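Local coordinates for glycosylation Associate Protein 2 (Streptococcus agalactiae serotype V, PDB 6OYC), which probably works within the Gap123 complex in the glycosylation and accessory Sec secretion of a bacterial surface protein, with a lectin-like sugar-binding role suggested, at residues Ile204-Asp209 with Gly238-Lys243; Asp183-Leu188 with Ser231-Ile236; Ser361-Ile366 with Asn385-Ile390; Val291-Pro296 with Leu355-Phe360. All blocks are in the same frame, centred on the assembly; numbering follows the deposited sequence.

Contact 1 of 4, residues Ile204-Asp209 with Gly238-Lys243; sequences ISLIVD and GSLAVK
S205 and I207 face A241 and S239 as the two hydrogen-bonded pairs of an antiparallel beta-sheet, in which strands 198-208 and 238-247 are neighbours. Four backbone bonds tie them, among them S205 N to A241 O at 3.0 Å (170° at the hydrogen) and I207 N to S239 O at 2.8 Å; the short strand segments run at 149° to each other. The side chain of I207 shows how one face is filled. Its CB lies 3.7 Å from S239 O, its CG1 4.1 Å from that same oxygen, and its CD1 ends 3.9 Å from A241 CB. Further along this face K243, bent at chi2 and chi3, doubles back to donate from NZ to S205 OG at 2.9 Å. The serine hydroxyl is also hydrogen-bonded to E218 on strand 215-222, so it is gripped from both neighbouring strands. On the reverse face I204 CG2 rests against both methyls of L240, where L188 of another strand covers the pair. At the far end V208 and G238 pair while the CB of V208 is directed away from G238. Beside them a water donates to I207 O at 3.1 Å and also bonds S239 OG.

Contact 2 of 4, residues Asp183-Leu188 with Ser231-Ile236; sequences DFYNEL and SLESDI
N186 and L232 form an antiparallel hydrogen-bonded pair, N186 N meeting L232 O at 2.7 Å and L232 N bonding back to N186 O at 2.9 Å; beyond E233 the two chains separate. The first bond lies in the carbonyl plane of L232, whereas in the second the donor is tilted 32° from the carbonyl plane of N186. This is the edge of one sheet of a beta-sandwich: L188 and L232, whose CD1 atoms meet at 3.9 Å, both pack on I204 of the facing sheet. The N186 amide stays near the backbone, with CG beside its own N (chi1 -60°). From there ND2 adds a weak bond to L232 O at 3.3 Å, while OD1 accepts from S181 N. Across the sheet the Y185 ring meets the E233 side chain obliquely, its CD2 lying 3.7 Å from E233 CB, with ring and carboxylate planes 89° apart. The E233 chain bends at chi2, and its carboxylate forms salt bridges with R120 and K124 of helix 115-125, the helix that also touches Y185. Near S231 a single water spans the strands, donating to E187 OE2 at 3.0 Å and bonding S231 OG at 2.9 Å.

Contact 3 of 4, residues Ser361-Ile366 with Asn385-Ile390; sequences SSDQLI and NPHAII
I366 and A388 pair in parallel at the buried side of this contact, with I366 CA 3.3 Å from A388 O in a CA-H...O contact. I366 CG2 is anti to its own N (chi1 -57° for CG1), which places that methyl 4.1 Å from A388 CB and within touch of I390 CD1. Y506 and M509 of helix 495-514 cover this apolar patch. On the other side of the chain, L365 CG meets P386 CB at 3.9 Å, backed by I351 and L355 of helix 341-358. Strands 365-370 and 388-392 are the first and last elements of a beta-alpha-beta unit, joined through helix 372-381, in a mixed sheet consistent with the family's alpha/beta-hydrolase clan. Toward solvent the packing gives way to polar bonds across partly exposed S362, D363 and H387. H387 N is shared weakly between L365 O (2.8 Å) and S362 O (3.3 Å). Its ring donates from ND1 to D363 OD1 at 2.6 Å; the oxygen is met on its syn side, 30° out of the carboxylate plane, and the two flat groups stand 54° apart. NE2 bonds D513, so both ring nitrogens face carboxylates, an environment that would probably favour a protonated ring. At the rim S362 CB approaches N385 O to 3.3 Å.

Contact 4 of 4, residues Val291-Pro296 with Leu355-Phe360; sequences VDFKPP and LAFLNF
The irregular loop 291-296 passes the C-terminal end of helix 341-358, with F293 opposite L358 (CA to CA 6.4 Å) and P295 opposite F360. The rings of F360 and F293 carry the contact, F360 with the largest share. P295 lies over one face of the F360 ring, offset toward the rim, in a CH-pi contact: CG is 3.9 Å from the ring centroid and 21° off the normal. The opposite face is filled from its own segment by L358 CB, so the ring is held between proline and leucine. At the ring edge, F293 O approaches CZ to 3.3 Å near the ring plane, and K294 N also lies in plane. The F360 CG stands beside its backbone N (chi1 -67°), which sends the ring back across the helix end toward the loop. The F293 ring meets two other partners. Its CD2 touches L358 CD2 at 3.8 Å, the two side chains crossing at about a right angle, and its CE2 lies 3.8 Å from F357 CE2, where the rings meet obliquely. The F357 ring also makes a cation-pi contact with R103. The loop is shaped by an Asx turn, D292 OD1 accepting from K294 N at 3.0 Å, and by a cis peptide before P296; R516 bonds D292, K294 O and P295 O. N359 has positive phi, and the bonds F360 N to L355 O (2.9 Å) and N359 N to A356 O close a Schellman motif. The arrangement thus joins a Schellman-capped helix end to the loop entering strand 297-301, within the alpha/beta sheet domain.

The four contacts fall into two pairs on opposite sides of the chain's centre. Contacts 1 and 2 lie in the beta-sandwich, their centres about 12 Å apart, and alternate along the chain: strand 185-195 precedes 198-208, and 230-232 precedes 238-247. Each takes one sheet, and they meet where I204 and L240 touch L188 and where L206 and V208 touch I236. Contacts 4 and 3 follow in that order in the alpha/beta domain, their centres also about 12 Å apart, sharing the run from helix 341-358 into strand 365-370; P295 and P296 touch Q364 and I366. Between the pairs the centres are about 35 to 47 Å apart without contact, consistent with two separately packed domains in one chain.

Contact 1 of 4, residues Ile204-Asp209 with Gly238-Lys243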
loop_
_atom_site.group_PDB
_atom_site.type_symbol
_atom_site.label_atom_id
_atom_site.label_comp_id
_atom_site.label_asym_id
_atom_site.label_seq_id
_atom_site.Cartn_x
_atom_site.Cartn_y
_atom_site.Cartn_z
ATOM N N ILE B 204 -1.203 -22.193 -12.555
ATOM C CA ILE B 204 -0.128 -21.844 -11.644
ATOM C C ILE B 204 0.362 -23.147 -11.040
ATOM O O ILE B 204 -0.416 -23.853 -10.387
ATOM C CB ILE B 204 -0.614 -20.864 -10.556
ATOM C CG1 ILE B 204 -1.172 -19.613 -11.225
ATOM C CG2 ILE B 204 0.511 -20.486 -9.568
ATOM C CD1 ILE B 204 -2.032 -18.804 -10.349
ATOM N N SER B 205 1.638 -23.468 -11.273
ATOM C CA SER B 205 2.251 -24.733 -10.864
ATOM C C SER B 205 3.343 -24.489 -9.818
ATOM O O SER B 205 4.282 -23.715 -10.054
ATOM C CB SER B 205 2.852 -25.473 -12.074
ATOM O OG SER B 205 1.917 -25.655 -13.133
ATOM N N LEU B 206 3.246 -25.183 -8.685
ATOM C CA LEU B 206 4.214 -25.045 -7.599
ATOM C C LEU B 206 5.325 -26.089 -7.753
ATOM O O LEU B 206 5.106 -27.285 -7.520
ATOM C CB LEU B 206 3.516 -25.184 -6.254
ATOM C CG LEU B 206 4.401 -25.144 -5.003
ATOM C CD1 LEU B 206 5.257 -23.877 -4.975
ATOM C CD2 LEU B 206 3.511 -25.252 -3.754
ATOM N N ILE B 207 6.519 -25.634 -8.133
ATOM C CA ILE B 207 7.699 -26.489 -8.249
ATOM C C ILE B 207 8.382 -26.550 -6.885
ATOM O O ILE B 207 8.777 -25.514 -6.343
ATOM C CB ILE B 207 8.663 -25.957 -9.333
ATOM C CG1 ILE B 207 7.964 -25.892 -10.701
ATOM C CG2 ILE B 207 9.947 -26.813 -9.412
ATOM C CD1 ILE B 207 8.307 -24.649 -11.522
ATOM N N VAL B 208 8.533 -27.762 -6.337
ATOM C CA VAL B 208 9.067 -27.913 -4.981
ATOM C C VAL B 208 10.483 -27.380 -4.906
ATOM O O VAL B 208 11.309 -27.615 -5.801
ATOM C CB VAL B 208 9.046 -29.383 -4.523
ATOM C CG1 VAL B 208 9.772 -29.541 -3.171
ATOM C CG2 VAL B 208 7.640 -29.882 -4.431
ATOM N N ASP B 209 10.781 -26.694 -3.813
ATOM C CA ASP B 209 12.098 -26.114 -3.626
ATOM C C ASP B 209 13.211 -27.133 -3.845
ATOM O O ASP B 209 13.156 -28.251 -3.333
ATOM C CB ASP B 209 12.196 -25.540 -2.226
ATOM C CG ASP B 209 12.843 -24.209 -2.223
ATOM O OD1 ASP B 209 13.932 -24.075 -2.848
ATOM O OD2 ASP B 209 12.240 -23.297 -1.613
ATOM N N GLY B 238 8.606 -23.508 -2.493
ATOM C CA GLY B 238 9.164 -23.658 -3.828
ATOM C C GLY B 238 9.074 -22.410 -4.686
ATOM O O GLY B 238 9.300 -21.296 -4.199
ATOM N N SER B 239 8.748 -22.571 -5.970
ATOM C CA SER B 239 8.499 -21.411 -6.811
ATOM C C SER B 239 7.406 -21.749 -7.808
ATOM O O SER B 239 7.084 -22.921 -8.040
ATOM C CB SER B 239 9.762 -20.929 -7.532
ATOM O OG SER B 239 10.335 -21.945 -8.327
ATOM N N LEU B 240 6.823 -20.703 -8.381
ATOM C CA LEU B 240 5.670 -20.828 -9.254
ATOM C C LEU B 240 6.073 -20.675 -10.714
ATOM O O LEU B 240 6.862 -19.794 -11.060
ATOM C CB LEU B 240 4.626 -19.764 -8.932
ATOM C CG LEU B 240 4.020 -19.758 -7.541
ATOM C CD1 LEU B 240 2.949 -18.662 -7.473
ATOM C CD2 LEU B 240 3.456 -21.151 -7.216
ATOM N N ALA B 241 5.505 -21.521 -11.567
ATOM C CA ALA B 241 5.470 -21.294 -13.006
ATOM C C ALA B 241 4.055 -20.900 -13.411
ATOM O O ALA B 241 3.079 -21.494 -12.938
ATOM C CB ALA B 241 5.905 -22.539 -13.775
ATOM N N VAL B 242 3.935 -19.892 -14.272
ATOM C CA VAL B 242 2.640 -19.306 -14.605
ATOM C C VAL B 242 2.430 -19.428 -16.099
ATOM O O VAL B 242 3.301 -19.017 -16.877
ATOM C CB VAL B 242 2.549 -17.834 -14.164
ATOM C CG1 VAL B 242 1.205 -17.234 -14.578
ATOM C CG2 VAL B 242 2.733 -17.736 -12.678
ATOM N N LYS B 243 1.289 -20.019 -16.492
ATOM C CA LYS B 243 0.853 -20.161 -17.878
ATOM C C LYS B 243 -0.538 -19.553 -18.040
ATOM O O LYS B 243 -1.367 -19.624 -17.131
ATOM C CB LYS B 243 0.808 -21.643 -18.312
ATOM C CG LYS B 243 2.137 -22.376 -18.203
ATOM C CD LYS B 243 1.958 -23.842 -17.808
ATOM C CE LYS B 243 2.028 -24.040 -16.288
ATOM N NZ LYS B 243 2.324 -25.478 -15.952
HETATM O O HOH W 1 11.452 -24.178 -7.147
#

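Contact 2 of 4, residues Asp183-Leu188 with Ser231-Ile236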
loop_
_atom_site.group_PDB
_atom_site.type_symbol
_atom_site.label_atom_id
_atom_site.label_comp_id
_atom_site.label_asym_id
_atom_site.label_seq_id
_atom_site.Cartn_x
_atom_site.Cartn_y
_atom_site.Cartn_z
ATOM N N ASP B 183 5.369 -19.874 4.653
ATOM C CA ASP B 183 5.139 -19.213 5.938
ATOM C C ASP B 183 4.100 -18.099 5.906
ATOM O O ASP B 183 3.629 -17.702 6.976
ATOM C CB ASP B 183 6.448 -18.658 6.481
ATOM C CG ASP B 183 7.450 -19.748 6.747
ATOM O OD1 ASP B 183 7.088 -20.788 7.339
ATOM O OD2 ASP B 183 8.596 -19.574 6.339
ATOM N N PHE B 184 3.724 -17.593 4.727
ATOM C CA PHE B 184 2.663 -16.602 4.617
ATOM C C PHE B 184 1.854 -16.875 3.354
ATOM O O PHE B 184 2.161 -17.785 2.580
ATOM C CB PHE B 184 3.214 -15.166 4.630
ATOM C CG PHE B 184 4.477 -14.970 3.824
ATOM C CD1 PHE B 184 4.433 -14.878 2.440
ATOM C CD2 PHE B 184 5.710 -14.855 4.456
ATOM C CE1 PHE B 184 5.606 -14.677 1.693
ATOM C CE2 PHE B 184 6.866 -14.664 3.730
ATOM C CZ PHE B 184 6.815 -14.574 2.341
ATOM N N TYR B 185 0.794 -16.095 3.162
ATOM C CA TYR B 185 0.017 -16.182 1.936
ATOM C C TYR B 185 0.822 -15.611 0.781
ATOM O O TYR B 185 1.609 -14.670 0.947
ATOM C CB TYR B 185 -1.301 -15.428 2.073
ATOM C CG TYR B 185 -2.205 -16.014 3.110
ATOM C CD1 TYR B 185 -2.098 -15.639 4.453
ATOM C CD2 TYR B 185 -3.143 -16.974 2.764
ATOM C CE1 TYR B 185 -2.925 -16.201 5.420
ATOM C CE2 TYR B 185 -3.966 -17.549 3.714
ATOM C CZ TYR B 185 -3.855 -17.154 5.041
ATOM O OH TYR B 185 -4.693 -17.710 5.976
ATOM N N ASN B 186 0.635 -16.202 -0.394
ATOM C CA ASN B 186 1.290 -15.744 -1.612
ATOM C C ASN B 186 0.221 -15.110 -2.480
ATOM O O ASN B 186 -0.659 -15.805 -2.998
ATOM C CB ASN B 186 1.992 -16.888 -2.330
ATOM C CG ASN B 186 3.061 -17.522 -1.471
ATOM O OD1 ASN B 186 4.207 -17.084 -1.473
ATOM N ND2 ASN B 186 2.676 -18.538 -0.696
ATOM N N GLU B 187 0.291 -13.790 -2.610
ATOM C CA GLU B 187 -0.694 -13.036 -3.345
ATOM C C GLU B 187 -0.256 -12.873 -4.787
ATOM O O GLU B 187 0.908 -12.596 -5.069
ATOM C CB GLU B 187 -0.904 -11.660 -2.704
ATOM C CG GLU B 187 -1.807 -11.690 -1.504
ATOM C CD GLU B 187 -2.111 -10.298 -0.924
ATOM O OE1 GLU B 187 -1.455 -9.301 -1.307
ATOM O OE2 GLU B 187 -3.021 -10.213 -0.072
ATOM N N LEU B 188 -1.204 -13.020 -5.694
ATOM C CA LEU B 188 -1.018 -12.709 -7.096
ATOM C C LEU B 188 -2.150 -11.791 -7.525
ATOM O O LEU B 188 -3.288 -11.973 -7.084
ATOM C CB LEU B 188 -1.027 -13.994 -7.948
ATOM C CG LEU B 188 0.009 -15.041 -7.533
ATOM C CD1 LEU B 188 -0.259 -16.386 -8.195
ATOM C CD2 LEU B 188 1.402 -14.552 -7.876
ATOM N N SER B 231 -5.009 -15.575 -3.614
ATOM C CA SER B 231 -4.297 -15.755 -2.354
ATOM C C SER B 231 -4.027 -17.239 -2.170
ATOM O O SER B 231 -4.952 -18.015 -1.905
ATOM C CB SER B 231 -5.089 -15.181 -1.174
ATOM O OG SER B 231 -4.390 -15.381 0.041
ATOM N N LEU B 232 -2.760 -17.619 -2.306
ATOM C CA LEU B 232 -2.330 -19.010 -2.317
ATOM C C LEU B 232 -1.529 -19.327 -1.069
ATOM O O LEU B 232 -0.668 -18.552 -0.650
ATOM C CB LEU B 232 -1.456 -19.314 -3.528
ATOM C CG LEU B 232 -2.122 -19.041 -4.873
ATOM C CD1 LEU B 232 -1.214 -19.525 -6.013
ATOM C CD2 LEU B 232 -3.454 -19.762 -4.869
ATOM N N GLU B 233 -1.745 -20.509 -0.537
ATOM C CA GLU B 233 -1.101 -20.864 0.702
ATOM C C GLU B 233 -0.897 -22.364 0.700
ATOM O O GLU B 233 -1.827 -23.115 0.407
ATOM C CB GLU B 233 -1.985 -20.403 1.865
ATOM C CG GLU B 233 -1.576 -20.843 3.184
ATOM C CD GLU B 233 -2.232 -22.131 3.613
ATOM O OE1 GLU B 233 -3.473 -22.179 3.754
ATOM O OE2 GLU B 233 -1.470 -23.078 3.862
ATOM N N SER B 234 0.322 -22.797 1.003
ATOM C CA SER B 234 0.598 -24.215 1.148
ATOM C C SER B 234 1.795 -24.375 2.063
ATOM O O SER B 234 2.626 -23.476 2.179
ATOM C CB SER B 234 0.886 -24.889 -0.207
ATOM O OG SER B 234 1.486 -26.156 -0.018
ATOM N N ASP B 235 1.898 -25.532 2.699
ATOM C CA ASP B 235 3.059 -25.731 3.550
ATOM C C ASP B 235 4.280 -26.232 2.790
ATOM O O ASP B 235 5.336 -26.419 3.401
ATOM C CB ASP B 235 2.719 -26.658 4.708
ATOM C CG ASP B 235 1.681 -26.040 5.665
ATOM O OD1 ASP B 235 0.926 -26.806 6.306
ATOM O OD2 ASP B 235 1.639 -24.787 5.783
ATOM N N ILE B 236 4.182 -26.376 1.478
ATOM C CA ILE B 236 5.322 -26.712 0.637
ATOM C C ILE B 236 5.970 -25.428 0.151
ATOM O O ILE B 236 5.286 -24.515 -0.325
ATOM C CB ILE B 236 4.884 -27.579 -0.549
ATOM C CG1 ILE B 236 4.422 -28.949 -0.051
ATOM C CG2 ILE B 236 6.009 -27.701 -1.538
ATOM C CD1 ILE B 236 3.241 -29.529 -0.846
HETATM O O HOH W 2 2.150 -20.530 2.480
HETATM O O HOH W 3 -3.396 -12.907 1.206
#

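Contact 3 of 4, residues Ser361-Ile366 with Asn385-Ile390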
loop_
_atom_site.group_PDB
_atom_site.type_symbol
_atom_site.label_atom_id
_atom_site.label_comp_id
_atom_site.label_asym_id
_atom_site.label_seq_id
_atom_site.Cartn_x
_atom_site.Cartn_y
_atom_site.Cartn_z
ATOM N N SER B 361 -11.592 18.154 10.692
ATOM C CA SER B 361 -11.951 18.950 9.531
ATOM C C SER B 361 -10.748 19.088 8.605
ATOM O O SER B 361 -9.627 18.707 8.945
ATOM C CB SER B 361 -12.455 20.334 9.954
ATOM O OG SER B 361 -11.368 21.181 10.299
ATOM N N SER B 362 -11.007 19.663 7.423
ATOM C CA SER B 362 -9.957 19.928 6.443
ATOM C C SER B 362 -8.785 20.672 7.062
ATOM O O SER B 362 -7.621 20.381 6.761
ATOM C CB SER B 362 -10.522 20.739 5.277
ATOM O OG SER B 362 -11.558 20.038 4.622
ATOM N N ASP B 363 -9.066 21.640 7.927
ATOM C CA ASP B 363 -7.984 22.405 8.526
ATOM C C ASP B 363 -7.242 21.630 9.596
ATOM O O ASP B 363 -6.351 22.191 10.241
ATOM C CB ASP B 363 -8.512 23.717 9.109
ATOM C CG ASP B 363 -7.561 24.876 8.867
ATOM O OD1 ASP B 363 -6.440 24.863 9.428
ATOM O OD2 ASP B 363 -7.921 25.792 8.102
ATOM N N GLN B 364 -7.576 20.360 9.804
ATOM C CA GLN B 364 -6.789 19.493 10.666
ATOM C C GLN B 364 -6.115 18.376 9.861
ATOM O O GLN B 364 -5.809 17.305 10.394
ATOM C CB GLN B 364 -7.671 18.958 11.793
ATOM C CG GLN B 364 -8.310 20.096 12.618
ATOM C CD GLN B 364 -9.416 19.646 13.562
ATOM O OE1 GLN B 364 -10.478 19.187 13.131
ATOM N NE2 GLN B 364 -9.180 19.802 14.864
ATOM N N LEU B 365 -5.839 18.642 8.577
ATOM C CA LEU B 365 -5.262 17.679 7.645
ATOM C C LEU B 365 -3.974 18.220 7.027
ATOM O O LEU B 365 -3.922 19.378 6.603
ATOM C CB LEU B 365 -6.264 17.350 6.533
ATOM C CG LEU B 365 -5.677 16.673 5.295
ATOM C CD1 LEU B 365 -5.193 15.282 5.679
ATOM C CD2 LEU B 365 -6.698 16.609 4.158
ATOM N N ILE B 366 -2.940 17.378 6.950
ATOM C CA ILE B 366 -1.653 17.740 6.343
ATOM C C ILE B 366 -1.273 16.697 5.297
ATOM O O ILE B 366 -1.121 15.514 5.628
ATOM C CB ILE B 366 -0.535 17.853 7.392
ATOM C CG1 ILE B 366 -0.925 18.872 8.462
ATOM C CG2 ILE B 366 0.804 18.212 6.722
ATOM C CD1 ILE B 366 -0.130 18.717 9.704
ATOM N N ASN B 385 -8.499 20.868 0.424
ATOM C CA ASN B 385 -8.270 22.127 1.131
ATOM C C ASN B 385 -7.580 21.870 2.481
ATOM O O ASN B 385 -8.133 22.208 3.529
ATOM C CB ASN B 385 -9.574 22.896 1.322
ATOM C CG ASN B 385 -9.351 24.376 1.595
ATOM O OD1 ASN B 385 -8.266 24.801 1.985
ATOM N ND2 ASN B 385 -10.392 25.169 1.387
ATOM N N PRO B 386 -6.404 21.252 2.476
ATOM C CA PRO B 386 -5.767 20.889 3.746
ATOM C C PRO B 386 -5.197 22.108 4.458
ATOM O O PRO B 386 -5.018 23.190 3.893
ATOM C CB PRO B 386 -4.656 19.930 3.318
ATOM C CG PRO B 386 -4.274 20.421 1.955
ATOM C CD PRO B 386 -5.569 20.874 1.322
ATOM N N HIS B 387 -4.881 21.900 5.733
ATOM C CA HIS B 387 -4.192 22.927 6.495
ATOM C C HIS B 387 -2.810 23.213 5.922
ATOM O O HIS B 387 -2.395 24.373 5.821
ATOM C CB HIS B 387 -4.067 22.496 7.948
ATOM C CG HIS B 387 -3.339 23.487 8.792
ATOM N ND1 HIS B 387 -3.883 24.706 9.135
ATOM C CD2 HIS B 387 -2.101 23.457 9.339
ATOM C CE1 HIS B 387 -3.018 25.377 9.874
ATOM N NE2 HIS B 387 -1.928 24.642 10.013
ATOM N N ALA B 388 -2.076 22.170 5.553
ATOM C CA ALA B 388 -0.698 22.335 5.128
ATOM C C ALA B 388 -0.321 21.245 4.131
ATOM O O ALA B 388 -0.833 20.124 4.178
ATOM C CB ALA B 388 0.250 22.305 6.328
ATOM N N ILE B 389 0.597 21.595 3.238
ATOM C CA ILE B 389 1.177 20.688 2.265
ATOM C C ILE B 389 2.684 20.845 2.380
ATOM O O ILE B 389 3.226 21.895 2.021
ATOM C CB ILE B 389 0.690 20.987 0.846
ATOM C CG1 ILE B 389 -0.781 20.600 0.721
ATOM C CG2 ILE B 389 1.550 20.277 -0.189
ATOM C CD1 ILE B 389 -1.379 20.975 -0.601
ATOM N N ILE B 390 3.352 19.832 2.918
ATOM C CA ILE B 390 4.802 19.828 3.075
ATOM C C ILE B 390 5.373 18.970 1.957
ATOM O O ILE B 390 5.167 17.752 1.928
ATOM C CB ILE B 390 5.225 19.290 4.447
ATOM C CG1 ILE B 390 4.574 20.092 5.572
ATOM C CG2 ILE B 390 6.737 19.270 4.578
ATOM C CD1 ILE B 390 4.829 19.512 6.953
#

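Contact 4 of 4, residues Val291-Pro296 with Leu355-Phe360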
loop_
_atom_site.group_PDB
_atom_site.type_symbol
_atom_site.label_atom_id
_atom_site.label_comp_id
_atom_site.label_asym_id
_atom_site.label_seq_id
_atom_site.Cartn_x
_atom_site.Cartn_y
_atom_site.Cartn_z
ATOM N N VAL B 291 -3.494 6.609 16.161
ATOM C CA VAL B 291 -2.601 6.978 17.261
ATOM C C VAL B 291 -3.391 7.565 18.434
ATOM O O VAL B 291 -4.202 6.858 19.042
ATOM C CB VAL B 291 -1.487 7.913 16.755
ATOM C CG1 VAL B 291 -0.332 8.047 17.798
ATOM C CG2 VAL B 291 -0.939 7.354 15.439
ATOM N N ASP B 292 -3.159 8.833 18.793
ATOM C CA ASP B 292 -3.822 9.415 19.963
ATOM C C ASP B 292 -5.118 10.134 19.617
ATOM O O ASP B 292 -5.718 10.754 20.497
ATOM C CB ASP B 292 -2.887 10.376 20.724
ATOM C CG ASP B 292 -2.334 11.504 19.849
ATOM O OD1 ASP B 292 -3.005 11.933 18.880
ATOM O OD2 ASP B 292 -1.211 11.968 20.142
ATOM N N PHE B 293 -5.556 10.069 18.361
ATOM C CA PHE B 293 -6.842 10.602 17.921
ATOM C C PHE B 293 -6.927 12.117 18.087
ATOM O O PHE B 293 -8.025 12.686 18.113
ATOM C CB PHE B 293 -8.010 9.938 18.658
ATOM C CG PHE B 293 -8.219 8.477 18.321
ATOM C CD1 PHE B 293 -7.399 7.495 18.866
ATOM C CD2 PHE B 293 -9.282 8.083 17.513
ATOM C CE1 PHE B 293 -7.618 6.143 18.599
ATOM C CE2 PHE B 293 -9.508 6.729 17.239
ATOM C CZ PHE B 293 -8.674 5.759 17.786
ATOM N N LYS B 294 -5.792 12.749 18.175
ATOM C CA LYS B 294 -5.731 14.172 18.283
ATOM C C LYS B 294 -5.104 14.737 17.028
ATOM O O LYS B 294 -4.285 14.130 16.433
ATOM C CB LYS B 294 -4.954 14.544 19.525
ATOM C CG LYS B 294 -5.539 13.907 20.750
ATOM C CD LYS B 294 -5.029 14.533 22.009
ATOM C CE LYS B 294 -4.947 13.530 23.119
ATOM N NZ LYS B 294 -3.526 13.339 23.492
ATOM N N PRO B 295 -5.495 15.935 16.650
ATOM C CA PRO B 295 -5.005 16.599 15.447
ATOM C C PRO B 295 -3.546 16.887 15.440
ATOM O O PRO B 295 -2.964 17.060 16.453
ATOM C CB PRO B 295 -5.748 17.901 15.465
ATOM C CG PRO B 295 -6.981 17.614 16.210
ATOM C CD PRO B 295 -6.560 16.695 17.288
ATOM N N PRO B 296 -2.961 16.926 14.271
ATOM C CA PRO B 296 -3.687 16.740 13.032
ATOM C C PRO B 296 -3.468 15.373 12.414
ATOM O O PRO B 296 -2.690 14.616 12.921
ATOM C CB PRO B 296 -3.029 17.760 12.159
ATOM C CG PRO B 296 -1.634 17.687 12.565
ATOM C CD PRO B 296 -1.589 17.323 14.000
ATOM N N LEU B 355 -10.445 11.372 7.828
ATOM C CA LEU B 355 -10.796 12.602 8.530
ATOM C C LEU B 355 -12.132 12.446 9.240
ATOM O O LEU B 355 -12.251 12.738 10.438
ATOM C CB LEU B 355 -10.847 13.777 7.555
ATOM C CG LEU B 355 -9.502 14.441 7.268
ATOM C CD1 LEU B 355 -9.582 15.244 5.995
ATOM C CD2 LEU B 355 -9.077 15.312 8.403
ATOM N N ALA B 356 -13.146 11.962 8.512
ATOM C CA ALA B 356 -14.456 11.715 9.107
ATOM C C ALA B 356 -14.350 10.793 10.315
ATOM O O ALA B 356 -14.855 11.108 11.399
ATOM C CB ALA B 356 -15.405 11.131 8.057
ATOM N N PHE B 357 -13.680 9.651 10.155
ATOM C CA PHE B 357 -13.493 8.732 11.277
ATOM C C PHE B 357 -12.924 9.443 12.499
ATOM O O PHE B 357 -13.341 9.172 13.628
ATOM C CB PHE B 357 -12.573 7.580 10.862
ATOM C CG PHE B 357 -12.248 6.608 11.976
ATOM C CD1 PHE B 357 -13.076 5.523 12.238
ATOM C CD2 PHE B 357 -11.101 6.758 12.733
ATOM C CE1 PHE B 357 -12.761 4.608 13.246
ATOM C CE2 PHE B 357 -10.785 5.852 13.742
ATOM C CZ PHE B 357 -11.611 4.775 13.997
ATOM N N LEU B 358 -11.942 10.327 12.298
ATOM C CA LEU B 358 -11.359 11.081 13.402
ATOM C C LEU B 358 -12.221 12.270 13.830
ATOM O O LEU B 358 -11.905 12.911 14.838
ATOM C CB LEU B 358 -9.964 11.578 13.020
ATOM C CG LEU B 358 -8.852 10.529 13.006
ATOM C CD1 LEU B 358 -7.631 11.070 12.292
ATOM C CD2 LEU B 358 -8.492 10.098 14.418
ATOM N N ASN B 359 -13.301 12.552 13.097
ATOM C CA ASN B 359 -14.061 13.797 13.211
ATOM C C ASN B 359 -13.138 15.013 13.196
ATOM O O ASN B 359 -13.281 15.947 13.985
ATOM C CB ASN B 359 -14.963 13.803 14.446
ATOM C CG ASN B 359 -16.283 14.514 14.184
ATOM O OD1 ASN B 359 -16.315 15.711 13.867
ATOM N ND2 ASN B 359 -17.383 13.769 14.285
ATOM N N PHE B 360 -12.170 14.989 12.294
ATOM C CA PHE B 360 -11.356 16.154 12.012
ATOM C C PHE B 360 -11.924 16.876 10.801
ATOM O O PHE B 360 -12.644 16.295 9.984
ATOM C CB PHE B 360 -9.899 15.766 11.751
ATOM C CG PHE B 360 -9.185 15.216 12.947
ATOM C CD1 PHE B 360 -9.822 15.111 14.170
ATOM C CD2 PHE B 360 -7.863 14.790 12.838
ATOM C CE1 PHE B 360 -9.161 14.600 15.267
ATOM C CE2 PHE B 360 -7.196 14.279 13.928
ATOM C CZ PHE B 360 -7.848 14.184 15.151
#